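Long-range contacts in multicopper oxidase (Aquifex aeolicus, PDB 6TTD), which probably oxidises metal ions or aromatic substrates at a mononuclear copper and passes the electrons to a three-copper centre, where oxygen is reduced to water: residues G53-S58 / Y85-E90; D114-W119 / Y142-F147; Y158-H163 / Y172-M177. One frame throughout, in Å; residues are numbered along the deposited sequence.

Interaction 1: residues G53-S58 / Y85-E90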
loop_
_atom_site.group_PDB
_atom_site.type_symbol
_atom_site.label_atom_id
_atom_site.label_comp_id
_atom_site.label_asym_id
_atom_site.label_seq_id
_atom_site.Cartn_x
_atom_site.Cartn_y
_atom_site.Cartn_z
ATOM N N GLY A 53 -2.724 15.875 7.443
ATOM C CA GLY A 53 -1.619 16.808 7.558
ATOM C C GLY A 53 -0.383 16.174 6.944
ATOM O O GLY A 53 -0.412 15.064 6.401
ATOM N N TYR A 54 0.721 16.915 6.969
ATOM C CA TYR A 54 1.933 16.369 6.383
ATOM C C TYR A 54 3.079 16.676 7.330
ATOM O O TYR A 54 2.981 17.562 8.188
ATOM C CB TYR A 54 2.210 16.930 4.964
ATOM C CG TYR A 54 2.371 18.455 4.982
ATOM C CD1 TYR A 54 1.279 19.286 4.691
ATOM C CD2 TYR A 54 3.599 19.059 5.320
ATOM C CE1 TYR A 54 1.399 20.658 4.712
ATOM C CE2 TYR A 54 3.735 20.442 5.335
ATOM C CZ TYR A 54 2.613 21.228 5.035
ATOM O OH TYR A 54 2.667 22.596 5.068
ATOM N N SER A 55 4.182 15.951 7.125
ATOM C CA SER A 55 5.379 16.054 7.932
ATOM C C SER A 55 6.544 16.044 6.957
ATOM O O SER A 55 6.694 15.107 6.180
ATOM C CB SER A 55 5.464 14.901 8.939
ATOM O OG SER A 55 6.749 14.858 9.582
ATOM N N LEU A 56 7.357 17.094 6.978
ATOM C CA LEU A 56 8.542 17.154 6.128
ATOM C C LEU A 56 9.655 16.507 6.926
ATOM O O LEU A 56 10.249 17.127 7.785
ATOM C CB LEU A 56 8.866 18.603 5.745
ATOM C CG LEU A 56 7.647 19.390 5.150
ATOM C CD1 LEU A 56 7.881 20.890 4.867
ATOM C CD2 LEU A 56 7.170 18.681 3.877
ATOM N N PHE A 57 9.955 15.259 6.656
ATOM C CA PHE A 57 10.973 14.606 7.464
ATOM C C PHE A 57 12.309 15.258 7.308
ATOM O O PHE A 57 12.857 15.305 6.196
ATOM C CB PHE A 57 11.167 13.161 7.090
ATOM C CG PHE A 57 10.601 12.233 8.052
ATOM C CD1 PHE A 57 9.360 12.465 8.610
ATOM C CD2 PHE A 57 11.375 11.180 8.513
ATOM C CE1 PHE A 57 8.833 11.558 9.539
ATOM C CE2 PHE A 57 10.868 10.295 9.463
ATOM C CZ PHE A 57 9.603 10.489 9.960
ATOM N N SER A 58 12.889 15.644 8.441
ATOM C CA SER A 58 14.213 16.237 8.405
ATOM C C SER A 58 15.230 15.281 7.773
ATOM O O SER A 58 15.243 14.065 8.021
ATOM C CB SER A 58 14.647 16.587 9.837
ATOM O OG SER A 58 15.210 15.447 10.461
ATOM N N TYR A 85 -0.435 7.138 14.676
ATOM C CA TYR A 85 0.958 7.522 14.742
ATOM C C TYR A 85 0.986 9.029 14.881
ATOM O O TYR A 85 0.430 9.748 14.033
ATOM C CB TYR A 85 1.739 7.117 13.497
ATOM C CG TYR A 85 2.028 5.623 13.337
ATOM C CD1 TYR A 85 2.810 4.935 14.276
ATOM C CD2 TYR A 85 1.575 4.908 12.192
ATOM C CE1 TYR A 85 3.087 3.586 14.115
ATOM C CE2 TYR A 85 1.865 3.565 12.014
ATOM C CZ TYR A 85 2.631 2.936 12.977
ATOM O OH TYR A 85 2.891 1.646 12.803
ATOM N N GLU A 86 1.619 9.504 15.935
ATOM C CA GLU A 86 1.843 10.924 16.127
ATOM C C GLU A 86 3.265 11.272 15.698
ATOM O O GLU A 86 4.227 10.707 16.229
ATOM C CB GLU A 86 1.634 11.353 17.575
ATOM C CG GLU A 86 2.146 12.770 17.649
ATOM C CD GLU A 86 1.783 13.460 18.873
ATOM O OE1 GLU A 86 1.356 12.750 19.812
ATOM O OE2 GLU A 86 1.901 14.725 18.876
ATOM N N ILE A 87 3.374 12.205 14.749
ATOM C CA ILE A 87 4.627 12.729 14.215
ATOM C C ILE A 87 4.485 14.239 14.150
ATOM O O ILE A 87 3.473 14.737 13.636
ATOM C CB ILE A 87 4.939 12.177 12.801
ATOM C CG1 ILE A 87 4.719 10.672 12.709
ATOM C CG2 ILE A 87 6.341 12.641 12.332
ATOM C CD1 ILE A 87 4.965 10.112 11.289
ATOM N N ASP A 88 5.455 14.969 14.714
ATOM C CA ASP A 88 5.499 16.428 14.515
ATOM C C ASP A 88 4.142 17.066 14.831
ATOM O O ASP A 88 3.651 17.889 14.063
ATOM C CB ASP A 88 5.893 16.817 13.060
ATOM C CG ASP A 88 7.383 16.499 12.654
ATOM O OD1 ASP A 88 8.302 16.474 13.506
ATOM O OD2 ASP A 88 7.630 16.288 11.423
ATOM N N ASN A 89 3.461 16.631 15.905
ATOM C CA ASN A 89 2.148 17.220 16.235
ATOM C C ASN A 89 1.059 16.986 15.214
ATOM O O ASN A 89 0.175 17.830 15.099
ATOM C CB ASN A 89 2.239 18.727 16.410
ATOM C CG ASN A 89 2.619 19.086 17.742
ATOM O OD1 ASN A 89 1.925 18.711 18.704
ATOM N ND2 ASN A 89 3.774 19.740 17.875
ATOM N N GLU A 90 1.100 15.872 14.479
ATOM C CA GLU A 90 0.053 15.473 13.558
ATOM C C GLU A 90 -0.234 14.004 13.803
ATOM O O GLU A 90 0.674 13.270 14.189
ATOM C CB GLU A 90 0.504 15.587 12.087
ATOM C CG GLU A 90 0.808 16.973 11.497
ATOM C CD GLU A 90 -0.430 17.771 11.174
ATOM O OE1 GLU A 90 -1.563 17.229 11.199
ATOM O OE2 GLU A 90 -0.253 18.964 10.894
HETATM O O HOH W 1 -2.731 14.372 9.764
HETATM O O HOH W 2 0.342 19.724 8.274
HETATM O O HOH W 3 6.945 19.034 9.507
HETATM O O HOH W 4 10.466 16.234 10.911
#
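The backbones of 53-58 and 85-90 come nearest at Gly53 and Glu90, whose CA atoms are 6.4 Å apart, and no backbone hydrogen bond joins the two segments. They belong to the two facing sheets of a cupredoxin-type beta sandwich. Strand 54-56 edges one sheet. Strand 80-87 of the other ends in a two-residue hairpin with a type I' turn from Ile87 to Glu90. Asp88 and Asn89 hold the positive phi values that this turn needs.

The turn brings Asp88 over the strand. Ser55 OG gives a very short hydrogen bond to Asp88 OD2, at 2.5 Å. The hydroxyl reaches it because OG is anti to the backbone N (chi1 170°), beside the carbonyl carbon. Deeper in, Ile87 CG2 lies 3.6 Å from Ser55 OG. The same methyl is 3.9 Å from Phe57 CE1, and the two side chains cross at about a right angle. Phe57 and Ile87 both also touch Val63, in the interior of the sandwich.

Toward solvent, water links the segments. One molecule bonds both to Leu56 O and to Asp88 OD2. The Glu90 chain bends at chi2 (-76°). A second water accepts from Tyr54 N at 3.1 Å and donates to Glu90 OE2 at 2.8 Å.

Interaction 2: residues D114-W119 / Y142-F147. With CU (copper (II) ion), chain E.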
loop_
_atom_site.group_PDB
_atom_site.type_symbol
_atom_site.label_atom_id
_atom_site.label_comp_id
_atom_site.label_asym_id
_atom_site.label_seq_id
_atom_site.Cartn_x
_atom_site.Cartn_y
_atom_site.Cartn_z
ATOM N N ASP A 114 3.363 -5.572 21.567
ATOM C CA ASP A 114 4.541 -5.514 20.704
ATOM C C ASP A 114 4.238 -4.816 19.376
ATOM O O ASP A 114 3.233 -5.122 18.729
ATOM C CB ASP A 114 5.009 -6.903 20.365
ATOM C CG ASP A 114 5.623 -7.595 21.505
ATOM O OD1 ASP A 114 5.645 -7.066 22.660
ATOM O OD2 ASP A 114 6.113 -8.705 21.214
ATOM N N SER A 115 5.147 -3.945 18.915
ATOM C CA SER A 115 4.927 -3.340 17.608
ATOM C C SER A 115 6.235 -2.843 16.997
ATOM O O SER A 115 7.281 -2.767 17.653
ATOM C CB SER A 115 3.897 -2.195 17.731
ATOM O OG SER A 115 3.399 -1.891 16.435
ATOM N N ILE A 116 6.161 -2.484 15.711
ATOM C CA ILE A 116 7.296 -1.928 14.969
ATOM C C ILE A 116 6.678 -1.328 13.710
ATOM O O ILE A 116 5.662 -1.856 13.221
ATOM C CB ILE A 116 8.337 -3.026 14.612
ATOM C CG1 ILE A 116 9.619 -2.434 14.028
ATOM C CG2 ILE A 116 7.746 -4.084 13.629
ATOM C CD1 ILE A 116 10.436 -1.785 15.066
ATOM N N ILE A 117 7.249 -0.212 13.187
ATOM C CA ILE A 117 6.752 0.351 11.927
ATOM C C ILE A 117 7.520 -0.253 10.762
ATOM O O ILE A 117 8.756 -0.296 10.792
ATOM C CB ILE A 117 6.904 1.885 11.866
ATOM C CG1 ILE A 117 6.520 2.560 13.200
ATOM C CG2 ILE A 117 6.063 2.361 10.675
ATOM C CD1 ILE A 117 6.657 4.044 13.198
ATOM N N HIS A 118 6.817 -0.578 9.676
ATOM C CA HIS A 118 7.431 -0.966 8.411
ATOM C C HIS A 118 7.171 0.117 7.359
ATOM O O HIS A 118 6.061 0.677 7.290
ATOM C CB HIS A 118 6.854 -2.330 7.967
ATOM C CG HIS A 118 7.092 -2.681 6.523
ATOM N ND1 HIS A 118 8.345 -2.871 5.992
ATOM C CD2 HIS A 118 6.218 -2.919 5.513
ATOM C CE1 HIS A 118 8.235 -3.188 4.713
ATOM N NE2 HIS A 118 6.952 -3.216 4.400
ATOM N N TRP A 119 8.195 0.449 6.562
ATOM C CA TRP A 119 8.079 1.454 5.513
ATOM C C TRP A 119 7.803 0.654 4.247
ATOM O O TRP A 119 8.708 0.185 3.558
ATOM C CB TRP A 119 9.335 2.312 5.398
ATOM C CG TRP A 119 9.975 2.500 6.746
ATOM C CD1 TRP A 119 11.095 1.858 7.228
ATOM C CD2 TRP A 119 9.504 3.350 7.830
ATOM N NE1 TRP A 119 11.351 2.275 8.550
ATOM C CE2 TRP A 119 10.388 3.178 8.924
ATOM C CE3 TRP A 119 8.433 4.250 7.971
ATOM C CZ2 TRP A 119 10.230 3.863 10.117
ATOM C CZ3 TRP A 119 8.296 4.951 9.190
ATOM C CH2 TRP A 119 9.180 4.752 10.225
ATOM N N TYR A 142 12.107 1.886 19.424
ATOM C CA TYR A 142 13.059 1.295 18.506
ATOM C C TYR A 142 13.720 2.409 17.709
ATOM O O TYR A 142 13.038 3.201 17.037
ATOM C CB TYR A 142 12.417 0.278 17.574
ATOM C CG TYR A 142 13.457 -0.450 16.705
ATOM C CD1 TYR A 142 14.283 -1.438 17.253
ATOM C CD2 TYR A 142 13.649 -0.108 15.362
ATOM C CE1 TYR A 142 15.213 -2.078 16.480
ATOM C CE2 TYR A 142 14.575 -0.780 14.555
ATOM C CZ TYR A 142 15.348 -1.759 15.117
ATOM O OH TYR A 142 16.277 -2.406 14.337
ATOM N N SER A 143 15.049 2.459 17.762
ATOM C CA SER A 143 15.799 3.453 17.025
ATOM C C SER A 143 16.224 2.805 15.710
ATOM O O SER A 143 16.989 1.828 15.714
ATOM C CB SER A 143 16.971 3.952 17.874
ATOM O OG SER A 143 17.651 4.988 17.187
ATOM N N TYR A 144 15.643 3.271 14.590
ATOM C CA TYR A 144 15.972 2.716 13.271
ATOM C C TYR A 144 17.358 3.171 12.848
ATOM O O TYR A 144 17.597 4.377 12.764
ATOM C CB TYR A 144 14.949 3.134 12.185
ATOM C CG TYR A 144 13.580 2.537 12.378
ATOM C CD1 TYR A 144 12.697 3.061 13.344
ATOM C CD2 TYR A 144 13.151 1.438 11.593
ATOM C CE1 TYR A 144 11.414 2.491 13.523
ATOM C CE2 TYR A 144 11.885 0.864 11.766
ATOM C CZ TYR A 144 11.026 1.389 12.736
ATOM O OH TYR A 144 9.772 0.835 12.933
ATOM N N PRO A 145 18.292 2.269 12.559
ATOM C CA PRO A 145 19.548 2.719 11.970
ATOM C C PRO A 145 19.273 3.543 10.729
ATOM O O PRO A 145 18.430 3.197 9.901
ATOM C CB PRO A 145 20.286 1.423 11.658
ATOM C CG PRO A 145 19.755 0.484 12.642
ATOM C CD PRO A 145 18.306 0.831 12.831
ATOM N N ASP A 146 19.991 4.653 10.634
ATOM C CA ASP A 146 19.892 5.575 9.515
ATOM C C ASP A 146 20.146 4.886 8.194
ATOM O O ASP A 146 21.017 4.020 8.074
ATOM C CB ASP A 146 20.943 6.660 9.679
ATOM C CG ASP A 146 20.560 7.698 10.672
ATOM O OD1 ASP A 146 19.512 7.594 11.351
ATOM O OD2 ASP A 146 21.359 8.640 10.803
ATOM N N PHE A 147 19.427 5.311 7.165
ATOM C CA PHE A 147 19.784 4.873 5.826
ATOM C C PHE A 147 19.384 5.955 4.833
ATOM O O PHE A 147 18.625 6.886 5.151
ATOM C CB PHE A 147 19.137 3.524 5.486
ATOM C CG PHE A 147 17.649 3.562 5.528
ATOM C CD1 PHE A 147 16.997 3.463 6.754
ATOM C CD2 PHE A 147 16.918 3.660 4.349
ATOM C CE1 PHE A 147 15.612 3.506 6.834
ATOM C CE2 PHE A 147 15.525 3.691 4.394
ATOM C CZ PHE A 147 14.856 3.628 5.653
HETATM CU CU CU E . 6.251 -4.284 2.879
#
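Inside this cupredoxin-type domain the ring of Tyr144 lies between two other rings. Trp119 CZ2 stands 3.6 Å above one face, over the centre. Tyr142 CD2 stands 3.7 Å above the opposite face, also over the centre. With Trp119 the pair is T-shaped, the indole edge meeting the phenol face with the planes at 61°. Ile117 CG2 sits over one face of the indole, near its rim, and Phe147 CZ approaches Trp119 CD1 obliquely. The Ile117 carbonyl lies at the edge of the Tyr144 ring, near its plane.

Strand 117-120 carries the His-Trp-His copper-binding sequence found in multicopper oxidases. Tyr144 OH donates to Ile117 O at 2.6 Å. The hydroxyl lies in the carbonyl plane on a lone pair, with a C=O...donor angle of 113°. The bond fixes the end of the phenol against the backbone just before His118.

Ile116 packs beside these rings. Its first torsion sends CG1 toward the tyrosines, and a turn at chi2 (74°) then places CD1. This methyl is 3.6 Å from Tyr142 CD2. It is 3.4 Å from Tyr144 OH. Tyr142 OH itself bonds to Lys127 O.

Between Ile117 and Trp119, His118 points away from the aromatic group. Its ND1 is held by Asp129 O. Its NE2 binds a copper ion at 2.0 Å, which His454 also binds.

Interaction 3: residues Y158-H163 / Y172-M177; sequences YHPHPH and YGLAGM. With CU (copper (II) ion), chain F; CU (copper (II) ion), chain D.
Leu174 follows the Schellman motif that closes helix 166-171 at Gly173, and it packs at once on Pro160. Leu174 CB is 3.6 Å from Pro160 CD, and the two side chains cross at a slant. Leu174 O lies even nearer, 3.0 Å from Pro160 CD, and close to His159 CB. This oxygen is buried and has no polar partner in the model.

Ala175 turns its methyl away. Its CA makes a CA-H...O contact of 3.4 Å with Tyr158 O, and the chain then enters strand 176-181.

Gly176 and Tyr158 form an antiparallel hydrogen-bonded pair. Tyr158 N gives its hydrogen to Gly176 O at 2.8 Å, nearly straight at 164°. Gly176 N returns a bond to Tyr158 O at 3.0 Å. The Tyr158 ring folds back over the glycine. With CG lodged between the backbone N and the carbonyl carbon (chi1 66°), the ring meets Gly176 CA in a CH-pi contact, 3.9 Å from ring centroid to CA. Having no side chain, Gly176 lets the ring lie this close. Met177 O then meets the edge of the ring at CE2, and Tyr158 OH bonds to Pro93 O.

Segment 158-163 carries a second His-X-His copper-binding sequence, with His161 just past the end of the strand. His159 ND1 donates to Pro160 O at 2.7 Å, almost in the ring plane, which steadies the imidazole while NE2 binds one copper. His161 NE2 binds another.

Strand 154-160 lies between strands 117-120 and 176-181. Val170 of helix 166-171 touches His159 and Pro160, and Met177 reaches Pro202 and Ile204 of strand 200-208.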
loop_
_atom_site.group_PDB
_atom_site.type_symbol
_atom_site.label_atom_id
_atom_site.label_comp_id
_atom_site.label_asym_id
_atom_site.label_seq_id
_atom_site.Cartn_x
_atom_site.Cartn_y
_atom_site.Cartn_z
ATOM N N TYR A 158 3.264 3.577 5.383
ATOM C CA TYR A 158 3.864 3.142 6.632
ATOM C C TYR A 158 2.795 2.529 7.528
ATOM O O TYR A 158 1.676 3.053 7.642
ATOM C CB TYR A 158 4.640 4.290 7.302
ATOM C CG TYR A 158 3.878 5.508 7.816
ATOM C CD1 TYR A 158 3.586 5.650 9.194
ATOM C CD2 TYR A 158 3.553 6.565 6.952
ATOM C CE1 TYR A 158 2.922 6.773 9.703
ATOM C CE2 TYR A 158 2.917 7.704 7.430
ATOM C CZ TYR A 158 2.593 7.794 8.819
ATOM O OH TYR A 158 1.972 8.904 9.292
ATOM N N HIS A 159 3.137 1.409 8.157
ATOM C CA HIS A 159 2.144 0.728 8.967
ATOM C C HIS A 159 2.861 -0.277 9.872
ATOM O O HIS A 159 4.019 -0.612 9.615
ATOM C CB HIS A 159 1.092 0.046 8.079
ATOM C CG HIS A 159 1.605 -1.111 7.280
ATOM N ND1 HIS A 159 1.946 -2.318 7.859
ATOM C CD2 HIS A 159 1.777 -1.276 5.939
ATOM C CE1 HIS A 159 2.341 -3.171 6.914
ATOM N NE2 HIS A 159 2.227 -2.571 5.741
ATOM N N PRO A 160 2.194 -0.780 10.925
ATOM C CA PRO A 160 2.864 -1.707 11.857
ATOM C C PRO A 160 3.061 -3.099 11.248
ATOM O O PRO A 160 2.401 -3.491 10.279
ATOM C CB PRO A 160 1.902 -1.790 13.053
ATOM C CG PRO A 160 0.540 -1.495 12.427
ATOM C CD PRO A 160 0.815 -0.464 11.340
ATOM N N HIS A 161 3.953 -3.876 11.872
ATOM C CA HIS A 161 4.248 -5.205 11.336
ATOM C C HIS A 161 4.498 -6.244 12.436
ATOM O O HIS A 161 5.355 -7.122 12.241
ATOM C CB HIS A 161 5.490 -5.076 10.410
ATOM C CG HIS A 161 5.411 -5.913 9.166
ATOM N ND1 HIS A 161 5.422 -7.292 9.194
ATOM C CD2 HIS A 161 5.329 -5.562 7.855
ATOM C CE1 HIS A 161 5.315 -7.750 7.952
ATOM N NE2 HIS A 161 5.291 -6.723 7.117
ATOM N N PRO A 162 3.842 -6.192 13.613
ATOM C CA PRO A 162 4.109 -7.235 14.630
ATOM C C PRO A 162 3.617 -8.592 14.152
ATOM O O PRO A 162 2.590 -8.699 13.478
ATOM C CB PRO A 162 3.296 -6.782 15.849
ATOM C CG PRO A 162 2.096 -6.101 15.235
ATOM C CD PRO A 162 2.767 -5.279 14.074
ATOM N N HIS A 163 4.360 -9.636 14.502
ATOM C CA HIS A 163 3.898 -11.032 14.383
ATOM C C HIS A 163 2.468 -11.187 14.856
ATOM O O HIS A 163 2.149 -10.800 15.979
ATOM C CB HIS A 163 4.819 -11.890 15.248
ATOM C CG HIS A 163 4.513 -13.344 15.226
ATOM N ND1 HIS A 163 5.030 -14.212 16.159
ATOM C CD2 HIS A 163 3.773 -14.093 14.376
ATOM C CE1 HIS A 163 4.624 -15.443 15.883
ATOM N NE2 HIS A 163 3.853 -15.396 14.809
ATOM N N TYR A 172 -7.193 -0.802 13.615
ATOM C CA TYR A 172 -7.541 0.167 14.635
ATOM C C TYR A 172 -6.867 1.510 14.440
ATOM O O TYR A 172 -7.135 2.403 15.246
ATOM C CB TYR A 172 -7.239 -0.373 16.049
ATOM C CG TYR A 172 -8.408 -1.183 16.534
ATOM C CD1 TYR A 172 -8.448 -2.558 16.336
ATOM C CD2 TYR A 172 -9.519 -0.575 17.125
ATOM C CE1 TYR A 172 -9.549 -3.351 16.746
ATOM C CE2 TYR A 172 -10.657 -1.366 17.560
ATOM C CZ TYR A 172 -10.629 -2.760 17.361
ATOM O OH TYR A 172 -11.647 -3.621 17.774
ATOM N N GLY A 173 -6.027 1.700 13.407
ATOM C CA GLY A 173 -5.705 3.071 13.054
ATOM C C GLY A 173 -4.293 3.353 12.652
ATOM O O GLY A 173 -4.004 4.472 12.208
ATOM N N LEU A 174 -3.385 2.388 12.821
ATOM C CA LEU A 174 -1.978 2.657 12.503
ATOM C C LEU A 174 -1.718 2.449 11.007
ATOM O O LEU A 174 -1.476 1.327 10.560
ATOM C CB LEU A 174 -1.060 1.794 13.358
ATOM C CG LEU A 174 -1.034 2.058 14.878
ATOM C CD1 LEU A 174 0.056 1.150 15.507
ATOM C CD2 LEU A 174 -0.700 3.551 15.132
ATOM N N ALA A 175 -1.677 3.549 10.240
ATOM C CA ALA A 175 -1.512 3.487 8.798
ATOM C C ALA A 175 -1.353 4.901 8.273
ATOM O O ALA A 175 -2.079 5.798 8.696
ATOM C CB ALA A 175 -2.746 2.865 8.151
ATOM N N GLY A 176 -0.442 5.098 7.339
ATOM C CA GLY A 176 -0.352 6.431 6.763
ATOM C C GLY A 176 0.407 6.360 5.451
ATOM O O GLY A 176 1.061 5.355 5.112
ATOM N N MET A 177 0.329 7.460 4.721
ATOM C CA MET A 177 0.999 7.560 3.433
ATOM C C MET A 177 2.364 8.225 3.537
ATOM O O MET A 177 2.626 9.066 4.419
ATOM C CB MET A 177 0.116 8.349 2.473
ATOM C CG MET A 177 0.709 8.680 1.086
ATOM S SD MET A 177 -0.579 9.411 0.019
ATOM C CE MET A 177 -1.762 8.060 -0.170
HETATM CU CU CU F . 2.294 -3.174 3.783
HETATM CU CU CU D . 5.354 -6.827 5.126
#

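All three contacts lie in one cupredoxin-type domain, and Tyr85 of interaction 1 touches both others. Its CE1 is 3.7 Å from Ile117 CG1 of interaction 2. Its CD2 is 3.4 Å from Tyr158 CE1 of interaction 3. Interactions 2 and 3 share a sheet, with centres about 12 Å apart. His118 N to His159 O (2.8 Å) and His161 N to Ile116 O (3.0 Å) are probable hydrogen bonds between their strands. Between them, His118, His159 and His161 bind the three ions of the trinuclear centre, one each. The copper on His118 is 3.5 Å from that on His161 and 4.2 Å from that on His159. His118, His159 and His161 also line the pocket that holds molecular oxygen.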